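Local coordinates for protein YeaZ (Pseudomonas aeruginosa PAO579, PDB 4Y0W) that takes part in the biosynthesis of the tRNA modification threonylcarbamoyl adenosine and is an essential protein of the actin-like ATPase clan, at residues A[17-22]-A[34-39]; A[151-156]-A[176-181]; A[66-71]-A[96-101]. One frame throughout, in Å; residues are numbered along the deposited sequence.

Contact 1 (A[17-22]-A[34-39]). With NA (sodium ion), chain G.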
# COMPACT_ATOMS: atom_id res chain seq x y z
N THR A 17 0.98 -46.55 -13.44
CA THR A 17 1.39 -45.71 -14.55
C THR A 17 0.27 -44.70 -14.80
O THR A 17 -0.64 -44.55 -13.98
CB THR A 17 1.60 -46.55 -15.83
OG1 THR A 17 0.35 -47.08 -16.27
CG2 THR A 17 2.60 -47.67 -15.59
N GLU A 18 0.35 -44.02 -15.94
CA GLU A 18 -0.72 -43.11 -16.40
C GLU A 18 -2.07 -43.83 -16.56
O GLU A 18 -3.13 -43.20 -16.45
CB GLU A 18 -0.31 -42.45 -17.73
CG GLU A 18 -0.78 -41.01 -17.86
CD GLU A 18 -0.22 -40.31 -19.08
OE1 GLU A 18 0.63 -40.89 -19.79
OE2 GLU A 18 -0.63 -39.16 -19.34
N ALA A 19 -2.04 -45.13 -16.81
CA ALA A 19 -3.25 -45.90 -17.05
C ALA A 19 -3.86 -46.43 -15.76
O ALA A 19 -3.17 -46.86 -14.86
CB ALA A 19 -2.97 -47.06 -17.99
N CYS A 20 -5.18 -46.41 -15.70
CA CYS A 20 -5.88 -47.04 -14.62
C CYS A 20 -6.68 -48.14 -15.25
O CYS A 20 -7.37 -47.92 -16.25
CB CYS A 20 -6.78 -46.02 -13.94
SG CYS A 20 -7.66 -46.64 -12.50
N SER A 21 -6.55 -49.35 -14.72
CA SER A 21 -7.32 -50.46 -15.26
C SER A 21 -7.76 -51.38 -14.14
O SER A 21 -7.10 -51.48 -13.08
CB SER A 21 -6.55 -51.23 -16.36
OG SER A 21 -5.30 -51.72 -15.90
N VAL A 22 -8.87 -52.05 -14.40
CA VAL A 22 -9.50 -52.90 -13.44
C VAL A 22 -9.98 -54.13 -14.21
O VAL A 22 -10.39 -53.99 -15.34
CB VAL A 22 -10.66 -52.16 -12.74
CG1 VAL A 22 -11.51 -53.13 -11.95
CG2 VAL A 22 -10.12 -51.08 -11.79
N TYR A 34 -9.91 -50.33 -19.22
CA TYR A 34 -8.60 -49.70 -19.25
C TYR A 34 -8.86 -48.28 -19.64
O TYR A 34 -9.57 -48.03 -20.61
CB TYR A 34 -7.75 -50.39 -20.33
CG TYR A 34 -6.32 -49.90 -20.54
CD1 TYR A 34 -6.03 -48.87 -21.43
CD2 TYR A 34 -5.26 -50.53 -19.89
CE1 TYR A 34 -4.72 -48.46 -21.65
CE2 TYR A 34 -3.95 -50.12 -20.10
CZ TYR A 34 -3.68 -49.09 -20.99
OH TYR A 34 -2.38 -48.67 -21.21
N GLU A 35 -8.30 -47.34 -18.90
CA GLU A 35 -8.53 -45.92 -19.19
C GLU A 35 -7.23 -45.22 -18.94
O GLU A 35 -6.65 -45.37 -17.86
CB GLU A 35 -9.64 -45.36 -18.30
CG GLU A 35 -9.88 -43.87 -18.43
CD GLU A 35 -11.23 -43.43 -17.90
OE1 GLU A 35 -11.42 -43.38 -16.66
OE2 GLU A 35 -12.11 -43.10 -18.73
N VAL A 36 -6.74 -44.50 -19.96
CA VAL A 36 -5.51 -43.69 -19.82
C VAL A 36 -5.88 -42.25 -19.65
O VAL A 36 -6.39 -41.61 -20.57
CB VAL A 36 -4.55 -43.74 -21.02
CG1 VAL A 36 -3.18 -43.19 -20.62
CG2 VAL A 36 -4.44 -45.15 -21.57
N ILE A 37 -5.57 -41.73 -18.48
CA ILE A 37 -5.90 -40.38 -18.19
C ILE A 37 -4.95 -39.79 -17.16
O ILE A 37 -4.35 -40.50 -16.35
CB ILE A 37 -7.35 -40.24 -17.69
CG1 ILE A 37 -7.57 -41.12 -16.43
CG2 ILE A 37 -8.34 -40.56 -18.81
CD1 ILE A 37 -8.92 -40.92 -15.78
N PRO A 38 -4.87 -38.45 -17.17
CA PRO A 38 -4.12 -37.66 -16.19
C PRO A 38 -4.84 -37.52 -14.82
O PRO A 38 -4.26 -36.90 -13.91
CB PRO A 38 -4.02 -36.26 -16.85
CG PRO A 38 -4.71 -36.37 -18.21
CD PRO A 38 -5.60 -37.58 -18.13
N ARG A 39 -6.01 -38.08 -14.64
CA ARG A 39 -6.66 -37.94 -13.36
C ARG A 39 -5.76 -38.58 -12.39
O ARG A 39 -5.06 -39.50 -12.72
CB ARG A 39 -7.94 -38.72 -13.29
CG ARG A 39 -9.05 -38.17 -14.12
CD ARG A 39 -9.68 -37.04 -13.38
NE ARG A 39 -10.75 -36.47 -14.16
CZ ARG A 39 -11.72 -35.78 -13.63
NH1 ARG A 39 -11.75 -35.58 -12.34
NH2 ARG A 39 -12.66 -35.29 -14.40
NA NA G . -1.21 -48.74 -14.67
O HOH W 1 -3.27 -50.05 -15.92

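Contact 2 (A[151-156]-A[176-181])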
# COMPACT_ATOMS: atom_id res chain seq x y z
N PRO A 151 21.46 -49.11 -13.76
CA PRO A 151 21.74 -48.26 -14.91
C PRO A 151 21.60 -49.05 -16.20
O PRO A 151 21.78 -50.28 -16.22
CB PRO A 151 23.18 -47.83 -14.68
CG PRO A 151 23.76 -48.87 -13.82
CD PRO A 151 22.66 -49.42 -12.97
N PRO A 152 21.27 -48.37 -17.29
CA PRO A 152 20.96 -49.11 -18.49
C PRO A 152 22.13 -49.89 -19.05
O PRO A 152 21.92 -50.87 -19.76
CB PRO A 152 20.52 -48.03 -19.48
CG PRO A 152 20.94 -46.75 -18.89
CD PRO A 152 20.91 -46.95 -17.42
N GLU A 153 23.34 -49.47 -18.72
CA GLU A 153 24.52 -50.15 -19.26
C GLU A 153 24.79 -51.52 -18.61
O GLU A 153 25.52 -52.31 -19.17
CB GLU A 153 25.80 -49.27 -19.27
CG GLU A 153 25.85 -47.99 -18.46
CD GLU A 153 24.97 -46.88 -19.00
OE1 GLU A 153 25.21 -46.33 -20.10
OE2 GLU A 153 24.01 -46.57 -18.28
N ARG A 154 24.14 -51.82 -17.50
CA ARG A 154 24.34 -53.07 -16.81
C ARG A 154 23.20 -54.08 -17.00
O ARG A 154 23.27 -55.18 -16.46
CB ARG A 154 24.56 -52.79 -15.33
CG ARG A 154 25.85 -52.02 -15.04
CD ARG A 154 25.98 -51.64 -13.57
NE ARG A 154 26.38 -52.78 -12.74
CZ ARG A 154 25.88 -53.08 -11.55
NH1 ARG A 154 24.92 -52.35 -10.99
NH2 ARG A 154 26.33 -54.14 -10.90
N VAL A 155 22.15 -53.75 -17.76
CA VAL A 155 21.06 -54.73 -17.86
C VAL A 155 21.51 -55.98 -18.65
O VAL A 155 22.35 -55.88 -19.53
CB VAL A 155 19.74 -54.16 -18.44
CG1 VAL A 155 19.20 -53.06 -17.55
CG2 VAL A 155 19.88 -53.68 -19.88
N ALA A 156 20.90 -57.12 -18.34
CA ALA A 156 21.25 -58.39 -18.99
C ALA A 156 20.08 -59.34 -19.16
O ALA A 156 19.16 -59.38 -18.34
CB ALA A 156 22.32 -59.09 -18.17
N VAL A 176 17.47 -47.73 -24.75
CA VAL A 176 18.00 -48.87 -25.51
C VAL A 176 19.42 -48.67 -26.06
O VAL A 176 20.22 -49.61 -26.08
CB VAL A 176 17.06 -49.26 -26.66
CG1 VAL A 176 16.96 -48.14 -27.70
CG2 VAL A 176 17.54 -50.56 -27.30
N GLU A 177 19.73 -47.45 -26.48
CA GLU A 177 21.07 -47.15 -26.99
C GLU A 177 22.18 -47.32 -25.98
O GLU A 177 23.32 -47.51 -26.37
CB GLU A 177 21.15 -45.74 -27.50
CG GLU A 177 20.57 -45.61 -28.88
CD GLU A 177 20.71 -44.20 -29.40
OE1 GLU A 177 21.78 -43.57 -29.13
OE2 GLU A 177 19.74 -43.75 -30.04
N ARG A 178 21.84 -47.26 -24.69
CA ARG A 178 22.85 -47.37 -23.65
C ARG A 178 22.95 -48.78 -23.11
O ARG A 178 23.76 -49.05 -22.25
CB ARG A 178 22.52 -46.40 -22.52
CG ARG A 178 22.89 -44.95 -22.86
CD ARG A 178 22.30 -43.97 -21.87
NE ARG A 178 22.78 -44.25 -20.51
CZ ARG A 178 22.36 -43.63 -19.42
NH1 ARG A 178 21.46 -42.67 -19.53
NH2 ARG A 178 22.85 -43.95 -18.22
N MET A 179 22.08 -49.66 -23.59
CA MET A 179 22.06 -51.05 -23.15
C MET A 179 23.09 -51.93 -23.88
O MET A 179 23.40 -51.68 -25.06
CB MET A 179 20.66 -51.59 -23.39
CG MET A 179 19.63 -50.93 -22.49
SD MET A 179 17.97 -51.58 -22.69
CE MET A 179 17.02 -50.71 -21.46
N PRO A 180 23.60 -52.98 -23.21
CA PRO A 180 24.63 -53.82 -23.88
C PRO A 180 24.10 -54.71 -25.01
O PRO A 180 24.89 -55.15 -25.84
CB PRO A 180 25.19 -54.71 -22.76
CG PRO A 180 24.41 -54.40 -21.52
CD PRO A 180 23.24 -53.51 -21.88
N GLN A 181 22.79 -54.99 -25.00
CA GLN A 181 22.12 -55.66 -26.12
C GLN A 181 20.76 -55.05 -26.37
O GLN A 181 20.25 -54.27 -25.56
CB GLN A 181 21.96 -57.17 -25.86
CG GLN A 181 21.10 -57.53 -24.65
CD GLN A 181 21.83 -57.30 -23.34
OE1 GLN A 181 22.93 -57.82 -23.12
NE2 GLN A 181 21.21 -56.53 -22.45

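Contact 3 (A[66-71]-A[96-101])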
# COMPACT_ATOMS: atom_id res chain seq x y z
N ILE A 66 -7.92 -60.38 -4.30
CA ILE A 66 -7.70 -59.14 -5.03
C ILE A 66 -6.23 -59.02 -5.42
O ILE A 66 -5.34 -59.08 -4.57
CB ILE A 66 -8.13 -57.90 -4.22
CG1 ILE A 66 -9.60 -58.02 -3.79
CG2 ILE A 66 -7.92 -56.63 -5.05
CD1 ILE A 66 -10.07 -56.98 -2.81
N ALA A 67 -5.99 -58.84 -6.70
CA ALA A 67 -4.64 -58.68 -7.19
C ALA A 67 -4.38 -57.21 -7.43
O ALA A 67 -5.29 -56.46 -7.68
CB ALA A 67 -4.47 -59.45 -8.47
N PHE A 68 -3.14 -56.80 -7.26
CA PHE A 68 -2.72 -55.47 -7.62
C PHE A 68 -1.28 -55.52 -8.16
O PHE A 68 -0.50 -56.41 -7.83
CB PHE A 68 -2.86 -54.54 -6.43
CG PHE A 68 -1.87 -54.78 -5.33
CD1 PHE A 68 -1.99 -55.85 -4.50
CD2 PHE A 68 -0.82 -53.90 -5.14
CE1 PHE A 68 -1.05 -56.07 -3.50
CE2 PHE A 68 0.11 -54.11 -4.15
CZ PHE A 68 -0.01 -55.19 -3.32
N GLY A 69 -0.96 -54.58 -9.04
CA GLY A 69 0.41 -54.32 -9.45
C GLY A 69 1.11 -53.63 -8.30
O GLY A 69 0.68 -52.58 -7.83
N ARG A 70 2.19 -54.23 -7.83
CA ARG A 70 2.92 -53.66 -6.71
C ARG A 70 4.09 -52.79 -7.16
O ARG A 70 5.01 -52.53 -6.39
CB ARG A 70 3.37 -54.75 -5.74
CG ARG A 70 4.13 -55.90 -6.35
CD ARG A 70 5.60 -55.62 -6.37
NE ARG A 70 6.36 -56.83 -6.55
CZ ARG A 70 7.46 -56.92 -7.29
NH1 ARG A 70 7.91 -55.87 -7.96
NH2 ARG A 70 8.10 -58.07 -7.38
N GLY A 71 4.02 -52.29 -8.39
CA GLY A 71 5.13 -51.57 -8.98
C GLY A 71 6.14 -52.54 -9.55
O GLY A 71 5.95 -53.76 -9.47
N VAL A 96 -4.87 -60.92 -0.51
CA VAL A 96 -4.24 -60.02 -1.45
C VAL A 96 -3.13 -60.71 -2.26
O VAL A 96 -2.35 -61.52 -1.73
CB VAL A 96 -3.65 -58.86 -0.63
CG1 VAL A 96 -2.72 -58.02 -1.47
CG2 VAL A 96 -4.79 -58.03 -0.05
N LEU A 97 -3.07 -60.40 -3.54
CA LEU A 97 -2.08 -60.98 -4.45
C LEU A 97 -1.23 -59.89 -5.10
O LEU A 97 -1.64 -59.33 -6.11
CB LEU A 97 -2.79 -61.79 -5.53
CG LEU A 97 -3.38 -63.12 -5.04
CD1 LEU A 97 -4.33 -63.64 -6.09
CD2 LEU A 97 -2.29 -64.15 -4.76
N ALA A 98 -0.08 -59.59 -4.51
CA ALA A 98 0.89 -58.65 -5.10
C ALA A 98 1.55 -59.22 -6.34
O ALA A 98 2.09 -60.29 -6.31
CB ALA A 98 1.97 -58.32 -4.09
N VAL A 99 1.49 -58.49 -7.45
CA VAL A 99 2.12 -58.95 -8.68
C VAL A 99 2.96 -57.85 -9.29
O VAL A 99 2.57 -56.69 -9.29
CB VAL A 99 1.09 -59.34 -9.70
CG1 VAL A 99 1.77 -59.68 -11.01
CG2 VAL A 99 0.26 -60.50 -9.19
N SER A 100 4.09 -58.25 -9.86
CA SER A 100 5.05 -57.30 -10.42
C SER A 100 4.53 -56.70 -11.69
O SER A 100 4.01 -57.40 -12.57
CB SER A 100 6.35 -58.01 -10.76
OG SER A 100 7.29 -57.06 -11.19
N ASP A 101 4.73 -55.40 -11.80
CA ASP A 101 4.40 -54.70 -13.04
C ASP A 101 5.28 -55.07 -14.22
O ASP A 101 4.87 -54.87 -15.35
CB ASP A 101 4.42 -53.20 -12.83
CG ASP A 101 3.11 -52.70 -12.23
OD1 ASP A 101 2.06 -52.83 -12.92
OD2 ASP A 101 3.13 -52.21 -11.09

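Contact 1 (A[17-22]-A[34-39])
Ala-19 to Ser-21 and Tyr-34 to Val-36 pair as the antiparallel arms of a beta hairpin, strands 19-26 and 29-36, at one side of a mixed five-stranded sheet. Cys-20 and Glu-35 form the hydrogen-bonded pair: Cys-20 N to Glu-35 O spans 2.8 Å, and Glu-35 N returns to Cys-20 O at 2.9 Å. The non-hydrogen-bonded pairs on either side, Ala-19 with Val-36 and Ser-21 with Tyr-34, send their side chains to the opposite face from Cys-20 and Glu-35. A chi1 of -179° swings the Tyr-34 ring past Ser-21 to Ala-19, and it meets both CB atoms obliquely. Its CD2 touches Ser-21 CB, while Ala-19 CB is 3.7 Å from Tyr-34 CZ. His-193 stacks on the same ring. Ile-37 N makes a weak bond to Glu-18 O.

Before the strand, Thr-17 OG1 accepts a hydrogen bond from Ala-19 N, an ST turn. The sodium ion lies 2.8 Å from Thr-17 OG1, which is one of its ligands. Ala-19 O and Asp-14 OD1 are further ligands, as is a water bonded to Ser-21 OG, which also bonds to Ala-194 N. The turn leading into the hairpin and the sodium site thus share Thr-17 OG1.

Contact 2 (A[151-156]-A[176-181])
Pro-152 and Glu-153 meet Arg-178 and Met-179 where two loops pack together, one following strand 140-150 and the other lying between strands 167-169 and 185-187, beside the second mixed five-stranded sheet. Residues 176-178 end a 3-10 segment, and Arg-178 points its side chain toward the first loop.

The charged part is a side-on grip. Arg-178 NE points to Glu-153 OE1 at 3.2 Å, almost straight and in the guanidinium plane, and OE1 accepts on its syn lone pair. Arg-178 NH2 reaches Glu-153 OE2 at 2.9 Å, tilted from both planes, in keeping with the 35° between carboxylate and guanidinium. The bend of Glu-153 at CB-CG (chi2 -70°) folds the carboxylate back towards the arginine. Pro-152 CG lies over one guanidinium face, 3.5 Å from Arg-178 CZ, while Arg-178 NH1 forms a salt bridge with Asp-127; several neighbours therefore fix the group's rotation.

Apolar packing continues the join. Val-155 CG2, which stands between its own backbone N and carbonyl carbon, meets Met-179 CG at 3.8 Å and Pro-180 CD at 3.9 Å. The body of Val-155 also rests on Val-129 and Trp-131, and so links Met-179 and Pro-180 of the second loop to strand 129-137.

Backbone carbonyls supply the remaining links. Pro-152 O receives a CA-H...O contact from Met-179 CA at 3.4 Å. At the far end, Gln-181 NE2 donates to Val-155 O at 3.2 Å, nearly straight at the hydrogen but approaching from above the carbonyl plane.

Contact 3 (A[66-71]-A[96-101])
Leu-97 N donates to Ile-66 O at 2.8 Å, the first rung of a parallel ladder between strands 65-69 and 96-99. Phe-68 N then bonds to Leu-97 O, Val-99 N to Phe-68 O, and Arg-70 N to Val-99 O at 2.9 Å, so the pairing passes from one strand to the other. The segment axes run 24° apart. Carbonyl oxygens also draw on CA-H groups: Leu-97 O faces Ala-67 CA, and Val-99 O faces Gly-69 CA.

Further on, the two segments remain joined as helix 101-113 begins. Asp-101 N donates almost straight to Gly-71 O at 3.1 Å, while Asp-101 OD2 takes a weak bond from Gly-71 N. Ser-100 is the N-cap: its hydroxyl accepts from Leu-102 N and also bonds to Glu-147. The Arg-70 guanidinium lies with one face over Ser-100 CB, 3.8 Å from Arg-70 CZ. A chain bent at CB-CG (chi2 90°) brings it there, and Arg-70 CG passes close to Val-99 O on the way.

On the sheet face of Phe-68, the ring is placed by a chi1 of 71°, which tips it across to the neighbouring strand. Val-96 CG1 meets the ring at its edge, 3.3 Å from Phe-68 CE1, and Ala-98 CB lies 3.8 Å from Phe-68 CZ. On the other face Ala-67 CB rests against Leu-97 CB at 4.1 Å.

The ladder belongs to a beta-alpha-beta unit whose connecting helix 77-92 covers the face of Ile-66, Phe-68 and Val-96, whereas helix 194-205 packs on the face of Ala-67 and Val-99; strand 10-14 adjoins 65-69 on its other side.

In the fold
Along the chain, contact 1 comes first, then contact 3, then contact 2, each closing before the next opens. Contacts 1 and 3 share one mixed sheet: the hairpin of contact 1 includes edge strand 29-36, the parallel pair of contact 3 includes edge strand 96-99, and strand 10-14 lies between. Their centres are 16 Å apart and their nearest atoms about 6 Å. Contact 2 belongs with the second sheet, its centre 29 Å from contact 1 and 27 Å from contact 3. Both sheets have strand order 3-2-1-4-5, consistent with the duplicated architecture of the actin-like ATPase clan. Contacts 1 and 2 also touch the second subunit, whereas contact 3 is buried within its own chain.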